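Side-chain contacts in alkylhydroperoxidase AhpD core (Rhodospirillum rubrum, PDB 2OUW), which probably acts as an oxidoreductase of the carboxymuconolactone decarboxylase family, reducing alkyl hydroperoxides through a redox-active cysteine pair, as in AhpD: residues 20-25 with 51-56; 25-30 with 38-43. All blocks are in the same frame, centred on the assembly; numbering follows the deposited sequence.

Contact 1. Residues 20-25 with 51-56; sequences KAVFDD and RTWEQV. With ACY (acetic acid), chain H.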
loop_
_atom_site.group_PDB
_atom_site.type_symbol
_atom_site.label_atom_id
_atom_site.label_comp_id
_atom_site.label_asym_id
_atom_site.label_seq_id
_atom_site.Cartn_x
_atom_site.Cartn_y
_atom_site.Cartn_z
ATOM N N LYS B 20 -33.602 3.718 -5.377
ATOM C CA LYS B 20 -34.514 2.944 -4.546
ATOM C C LYS B 20 -34.577 1.479 -4.940
ATOM O O LYS B 20 -34.568 0.630 -4.072
ATOM C CB LYS B 20 -35.918 3.523 -4.515
ATOM C CG LYS B 20 -36.801 2.736 -3.572
ATOM C CD LYS B 20 -37.971 3.538 -3.073
ATOM C CE LYS B 20 -39.191 2.652 -2.815
ATOM N NZ LYS B 20 -38.860 1.575 -1.836
ATOM N N ALA B 21 -34.640 1.194 -6.236
ATOM C CA ALA B 21 -34.546 -0.191 -6.726
ATOM C C ALA B 21 -33.338 -0.953 -6.137
ATOM O O ALA B 21 -33.463 -2.092 -5.680
ATOM C CB ALA B 21 -34.461 -0.194 -8.222
ATOM N N VAL B 22 -32.170 -0.325 -6.156
ATOM C CA VAL B 22 -30.937 -0.948 -5.648
ATOM C C VAL B 22 -31.034 -1.165 -4.129
ATOM O O VAL B 22 -30.759 -2.254 -3.624
ATOM C CB VAL B 22 -29.658 -0.086 -5.982
ATOM C CG1 VAL B 22 -28.444 -0.618 -5.253
ATOM C CG2 VAL B 22 -29.390 -0.040 -7.477
ATOM N N PHE B 23 -31.444 -0.132 -3.410
ATOM C CA PHE B 23 -31.544 -0.206 -1.950
ATOM C C PHE B 23 -32.541 -1.248 -1.487
ATOM O O PHE B 23 -32.311 -1.944 -0.501
ATOM C CB PHE B 23 -31.888 1.157 -1.339
ATOM C CG PHE B 23 -30.683 1.965 -0.971
ATOM C CD1 PHE B 23 -29.811 2.393 -1.941
ATOM C CD2 PHE B 23 -30.425 2.305 0.346
ATOM C CE1 PHE B 23 -28.672 3.124 -1.602
ATOM C CE2 PHE B 23 -29.290 3.037 0.687
ATOM C CZ PHE B 23 -28.439 3.470 -0.290
ATOM N N ASP B 24 -33.657 -1.368 -2.191
ATOM C CA ASP B 24 -34.624 -2.387 -1.829
ATOM C C ASP B 24 -34.121 -3.782 -2.113
ATOM O O ASP B 24 -34.416 -4.680 -1.367
ATOM C CB ASP B 24 -35.946 -2.133 -2.533
ATOM C CG ASP B 24 -36.702 -0.978 -1.918
ATOM O OD1 ASP B 24 -36.380 -0.573 -0.771
ATOM O OD2 ASP B 24 -37.606 -0.469 -2.597
ATOM N N ASP B 25 -33.373 -3.954 -3.191
ATOM C CA ASP B 25 -32.708 -5.223 -3.491
ATOM C C ASP B 25 -31.651 -5.590 -2.419
ATOM O O ASP B 25 -31.584 -6.727 -1.978
ATOM C CB ASP B 25 -32.052 -5.166 -4.869
ATOM C CG ASP B 25 -31.743 -6.555 -5.423
ATOM O OD1 ASP B 25 -32.602 -7.432 -5.293
ATOM O OD2 ASP B 25 -30.667 -6.767 -5.999
ATOM N N ARG B 51 -23.610 -0.897 -10.613
ATOM C CA ARG B 51 -22.459 -1.741 -10.993
ATOM C C ARG B 51 -21.785 -2.390 -9.781
ATOM O O ARG B 51 -21.294 -3.513 -9.842
ATOM C CB ARG B 51 -21.389 -0.924 -11.730
ATOM C CG ARG B 51 -21.627 -0.672 -13.185
ATOM C CD ARG B 51 -20.328 -0.350 -13.912
ATOM N NE ARG B 51 -19.601 0.781 -13.331
ATOM C CZ ARG B 51 -19.906 2.071 -13.517
ATOM N NH1 ARG B 51 -20.939 2.441 -14.276
ATOM N NH2 ARG B 51 -19.154 3.005 -12.942
ATOM N N THR B 52 -21.689 -1.635 -8.694
ATOM C CA THR B 52 -21.009 -2.107 -7.514
ATOM C C THR B 52 -21.885 -3.151 -6.823
ATOM O O THR B 52 -21.439 -4.263 -6.512
ATOM C CB THR B 52 -20.712 -0.953 -6.549
ATOM O OG1 THR B 52 -20.049 0.122 -7.244
ATOM C CG2 THR B 52 -19.846 -1.453 -5.405
ATOM N N TRP B 53 -23.147 -2.798 -6.598
ATOM C CA TRP B 53 -24.056 -3.741 -5.991
ATOM C C TRP B 53 -24.180 -5.024 -6.798
ATOM O O TRP B 53 -24.165 -6.102 -6.200
ATOM C CB TRP B 53 -25.421 -3.147 -5.760
ATOM C CG TRP B 53 -26.418 -4.165 -5.317
ATOM C CD1 TRP B 53 -27.552 -4.495 -5.958
ATOM C CD2 TRP B 53 -26.349 -5.009 -4.152
ATOM N NE1 TRP B 53 -28.219 -5.469 -5.261
ATOM C CE2 TRP B 53 -27.504 -5.800 -4.148
ATOM C CE3 TRP B 53 -25.433 -5.150 -3.103
ATOM C CZ2 TRP B 53 -27.770 -6.731 -3.154
ATOM C CZ3 TRP B 53 -25.699 -6.051 -2.109
ATOM C CH2 TRP B 53 -26.864 -6.847 -2.144
ATOM N N GLU B 54 -24.275 -4.935 -8.125
ATOM C CA GLU B 54 -24.414 -6.161 -8.914
ATOM C C GLU B 54 -23.207 -7.095 -8.734
ATOM O O GLU B 54 -23.378 -8.329 -8.636
ATOM C CB GLU B 54 -24.688 -5.880 -10.396
ATOM C CG GLU B 54 -26.122 -5.325 -10.730
ATOM C CD GLU B 54 -27.309 -6.179 -10.217
ATOM O OE1 GLU B 54 -27.229 -7.427 -10.286
ATOM O OE2 GLU B 54 -28.339 -5.598 -9.763
ATOM N N GLN B 55 -21.997 -6.522 -8.684
ATOM C CA GLN B 55 -20.803 -7.320 -8.390
ATOM C C GLN B 55 -20.853 -7.968 -7.029
ATOM O O GLN B 55 -20.571 -9.155 -6.884
ATOM C CB GLN B 55 -19.548 -6.469 -8.444
ATOM C CG GLN B 55 -19.002 -6.305 -9.805
ATOM C CD GLN B 55 -17.836 -5.349 -9.808
ATOM O OE1 GLN B 55 -16.669 -5.783 -9.712
ATOM N NE2 GLN B 55 -18.140 -4.031 -9.872
ATOM N N VAL B 56 -21.182 -7.166 -6.026
ATOM C CA VAL B 56 -21.206 -7.646 -4.652
ATOM C C VAL B 56 -22.192 -8.815 -4.546
ATOM O O VAL B 56 -21.872 -9.883 -3.989
ATOM C CB VAL B 56 -21.543 -6.496 -3.697
ATOM C CG1 VAL B 56 -21.891 -6.997 -2.329
ATOM C CG2 VAL B 56 -20.366 -5.535 -3.650
HETATM C C ACY H . -20.000 6.245 -14.235
HETATM O O ACY H . -19.395 5.551 -15.084
HETATM O OXT ACY H . -21.179 6.633 -14.375
HETATM C CH3 ACY H . -19.288 6.640 -12.980
HETATM O O HOH W 1 -30.451 -4.260 -8.181
#
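W53 and D25 both swing CG anti to the backbone N, chi1 172° and -162°, and these two torsions stretch the indole and the carboxylate toward each other from helices 46-60 and 17-30. They meet in one nearly straight hydrogen bond: NE1 of W53 gives its N-H to OD2 of D25 at 2.9 Å, with 175° at the hydrogen. The oxygen lies at the indole edge, in the ring plane, while the carboxylate stands almost perpendicular to the ring. On the acid, the donor arrives on the anti side of OD2 and somewhat out of the carboxylate plane.

A water also lies in the ring plane at the indole edge. It donates to OE2 of E54 at 3.0 Å and weakly to OD2 of D25. The two carboxylates come within 4.6 Å of each other, OD2 of D25 to OE2 of E54, and the indole N-H and the water probably ease the repulsion between them.

One turn earlier on helix 17-30, V22 supplies the apolar half. Its CG1 sits 4.0 Å from CB of W53 and equally near CD1, the valine and the tryptophan lying alongside and pointing opposite ways. W39 meets the W53 ring edge-to-face, and I26 and T29 also pack on it. A buried tryptophan of helix 46-60 thus packs against helix 17-30, its one polar side-chain atom, NE1, bonded to an aspartate, in an all-helical fold consistent with the AhpD-like family.

Contact 2. Residues 25-30 with 38-43; sequences DIRATR and IWRGLA. With ACY (acetic acid), chain I.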
loop_
_atom_site.group_PDB
_atom_site.type_symbol
_atom_site.label_atom_id
_atom_site.label_comp_id
_atom_site.label_asym_id
_atom_site.label_seq_id
_atom_site.Cartn_x
_atom_site.Cartn_y
_atom_site.Cartn_z
ATOM N N ASP B 25 -33.373 -3.954 -3.191
ATOM C CA ASP B 25 -32.708 -5.223 -3.491
ATOM C C ASP B 25 -31.651 -5.590 -2.419
ATOM O O ASP B 25 -31.584 -6.727 -1.978
ATOM C CB ASP B 25 -32.052 -5.166 -4.869
ATOM C CG ASP B 25 -31.743 -6.555 -5.423
ATOM O OD1 ASP B 25 -32.602 -7.432 -5.293
ATOM O OD2 ASP B 25 -30.667 -6.767 -5.999
ATOM N N ILE B 26 -30.841 -4.626 -1.998
ATOM C CA ILE B 26 -29.928 -4.846 -0.861
ATOM C C ILE B 26 -30.684 -5.340 0.370
ATOM O O ILE B 26 -30.284 -6.300 0.998
ATOM C CB ILE B 26 -29.120 -3.587 -0.480
ATOM C CG1 ILE B 26 -28.214 -3.186 -1.652
ATOM C CG2 ILE B 26 -28.303 -3.882 0.831
ATOM C CD1 ILE B 26 -27.502 -1.839 -1.536
ATOM N N ARG B 27 -31.783 -4.688 0.703
ATOM C CA ARG B 27 -32.555 -5.073 1.858
ATOM C C ARG B 27 -33.182 -6.443 1.683
ATOM O O ARG B 27 -33.238 -7.224 2.626
ATOM C CB ARG B 27 -33.657 -4.062 2.136
ATOM C CG ARG B 27 -33.145 -2.740 2.596
ATOM C CD ARG B 27 -34.320 -1.822 2.897
ATOM N NE ARG B 27 -33.814 -0.573 3.442
ATOM C CZ ARG B 27 -33.764 0.592 2.796
ATOM N NH1 ARG B 27 -34.285 0.746 1.570
ATOM N NH2 ARG B 27 -33.225 1.628 3.424
ATOM N N ALA B 28 -33.659 -6.743 0.475
ATOM C CA ALA B 28 -34.312 -8.029 0.227
ATOM C C ALA B 28 -33.278 -9.132 0.287
ATOM O O ALA B 28 -33.545 -10.191 0.799
ATOM C CB ALA B 28 -35.032 -8.030 -1.138
ATOM N N THR B 29 -32.094 -8.847 -0.237
ATOM C CA THR B 29 -31.005 -9.808 -0.334
ATOM C C THR B 29 -30.435 -10.119 1.039
ATOM O O THR B 29 -30.253 -11.282 1.388
ATOM C CB THR B 29 -29.878 -9.255 -1.221
ATOM O OG1 THR B 29 -30.355 -9.077 -2.554
ATOM C CG2 THR B 29 -28.681 -10.162 -1.238
ATOM N N ARG B 30 -30.182 -9.072 1.812
ATOM C CA ARG B 30 -29.566 -9.192 3.124
ATOM C C ARG B 30 -30.536 -9.558 4.224
ATOM O O ARG B 30 -30.123 -9.977 5.291
ATOM C CB ARG B 30 -28.862 -7.883 3.487
ATOM C CG ARG B 30 -27.663 -7.640 2.628
ATOM C CD ARG B 30 -26.822 -6.489 3.117
ATOM N NE ARG B 30 -25.613 -6.421 2.298
ATOM C CZ ARG B 30 -24.698 -5.450 2.358
ATOM N NH1 ARG B 30 -24.837 -4.432 3.185
ATOM N NH2 ARG B 30 -23.640 -5.498 1.559
ATOM N N ILE B 38 -21.698 3.016 2.925
ATOM C CA ILE B 38 -21.025 2.901 1.636
ATOM C C ILE B 38 -22.057 3.120 0.530
ATOM O O ILE B 38 -21.804 3.893 -0.413
ATOM C CB ILE B 38 -20.237 1.604 1.464
ATOM C CG1 ILE B 38 -19.497 1.622 0.108
ATOM C CG2 ILE B 38 -21.110 0.362 1.553
ATOM C CD1 ILE B 38 -18.831 0.348 -0.255
ATOM N N TRP B 39 -23.238 2.499 0.676
ATOM C CA TRP B 39 -24.254 2.537 -0.394
ATOM C C TRP B 39 -24.877 3.920 -0.567
ATOM O O TRP B 39 -25.244 4.325 -1.672
ATOM C CB TRP B 39 -25.319 1.434 -0.176
ATOM C CG TRP B 39 -24.682 0.079 -0.081
ATOM C CD1 TRP B 39 -24.521 -0.679 1.053
ATOM C CD2 TRP B 39 -24.038 -0.648 -1.134
ATOM N NE1 TRP B 39 -23.825 -1.836 0.760
ATOM C CE2 TRP B 39 -23.536 -1.850 -0.574
ATOM C CE3 TRP B 39 -23.868 -0.425 -2.504
ATOM C CZ2 TRP B 39 -22.855 -2.811 -1.343
ATOM C CZ3 TRP B 39 -23.189 -1.382 -3.259
ATOM C CH2 TRP B 39 -22.694 -2.553 -2.674
ATOM N N ARG B 40 -24.958 4.643 0.543
ATOM C CA ARG B 40 -25.532 5.951 0.612
ATOM C C ARG B 40 -24.633 7.008 -0.032
ATOM O O ARG B 40 -25.125 8.020 -0.485
ATOM C CB ARG B 40 -25.809 6.308 2.074
ATOM C CG ARG B 40 -26.852 5.387 2.705
ATOM C CD ARG B 40 -27.369 5.865 4.042
ATOM N NE ARG B 40 -28.337 4.904 4.570
ATOM C CZ ARG B 40 -29.616 4.823 4.204
ATOM N NH1 ARG B 40 -30.143 5.651 3.306
ATOM N NH2 ARG B 40 -30.376 3.888 4.757
ATOM N N GLY B 41 -23.333 6.755 -0.050
ATOM C CA GLY B 41 -22.371 7.557 -0.779
ATOM C C GLY B 41 -22.314 7.179 -2.254
ATOM O O GLY B 41 -22.250 8.066 -3.126
ATOM N N LEU B 42 -22.326 5.879 -2.564
ATOM C CA LEU B 42 -22.403 5.453 -3.974
ATOM C C LEU B 42 -23.679 5.951 -4.636
ATOM O O LEU B 42 -23.694 6.208 -5.832
ATOM C CB LEU B 42 -22.289 3.943 -4.120
ATOM C CG LEU B 42 -20.954 3.325 -3.673
ATOM C CD1 LEU B 42 -21.048 1.831 -3.603
ATOM C CD2 LEU B 42 -19.833 3.739 -4.599
ATOM N N ALA B 43 -24.744 6.132 -3.853
ATOM C CA ALA B 43 -26.033 6.584 -4.367
ATOM C C ALA B 43 -26.013 7.913 -5.129
ATOM O O ALA B 43 -26.960 8.205 -5.882
ATOM C CB ALA B 43 -27.054 6.656 -3.211
HETATM C C ACY I . -23.783 -9.100 0.901
HETATM O O ACY I . -25.007 -8.876 0.725
HETATM O OXT ACY I . -22.854 -8.317 0.627
HETATM C CH3 ACY I . -23.369 -10.414 1.486
#
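A tryptophan wedged between apolar side chains, with one arginine, R30, by its nitrogen, joins helix 17-30 to helix 37-42, two consecutive and nearly antiparallel helices. The segments run at 157°; their axes come no closer than 13.5 Å, and long side chains bridge the gap. CD1 of I26 lies over one face of the W39 indole as a CH-pi contact, 3.8 Å from the centroid of the five-membered ring. The methyl reaches that far because the chain is extended at chi2, 171°. CG2 of I38 covers the opposite face, sandwiching the ring.

R30 comes to the nitrogen side of the indole, its NH1 3.7 Å from NE1 of W39 and its guanidinium steeply inclined to the ring. NE of R30 also donates to O of a bound acetate at 3.0 Å, and NH2 of R30 to its OXT at 3.1 Å. An unidentified ligand accepts from NH2 of R30 and, weakly, from NE1 of W39; both molecules probably come from the crystallisation liquor, though such molecules can mark pockets. With an alanine in place of W39, the I26 and I38 methyls would probably lose the ring between them and the W53 indole its edge-to-face partner.

R27 and R40 bring their NH2 atoms to 3.9 Å, crossing at about a right angle. NH2 of R27 and NH1 of R40 both form salt bridges to OD1 of D10, which probably explains their closeness; NE of R27 bonds to O of D33. Helix 46-60 closes over the pair through W53 and L49, while V122 of the third subunit packs on I38.

How the contacts relate
The two contacts have centres 6 Å apart and lie on the same side of the chain's centre. Both use helix 17-30, and their ranges overlap at D25, whose carboxylate works in contact 1, while its backbone O takes the hydroxyl of T29. Along the chain, helix 17-30 comes first, then helix 37-42, then helix 46-60, so contact 2 closes the shorter connection and contact 1 the longer one around it. They touch directly: CD2 of W53 is 3.6 Å from CG1 of I26. The two contacts join helices 17-30, 37-42 and 46-60 into one packed unit. Both also touch the third subunit, so this packing continues into the six-chain assembly.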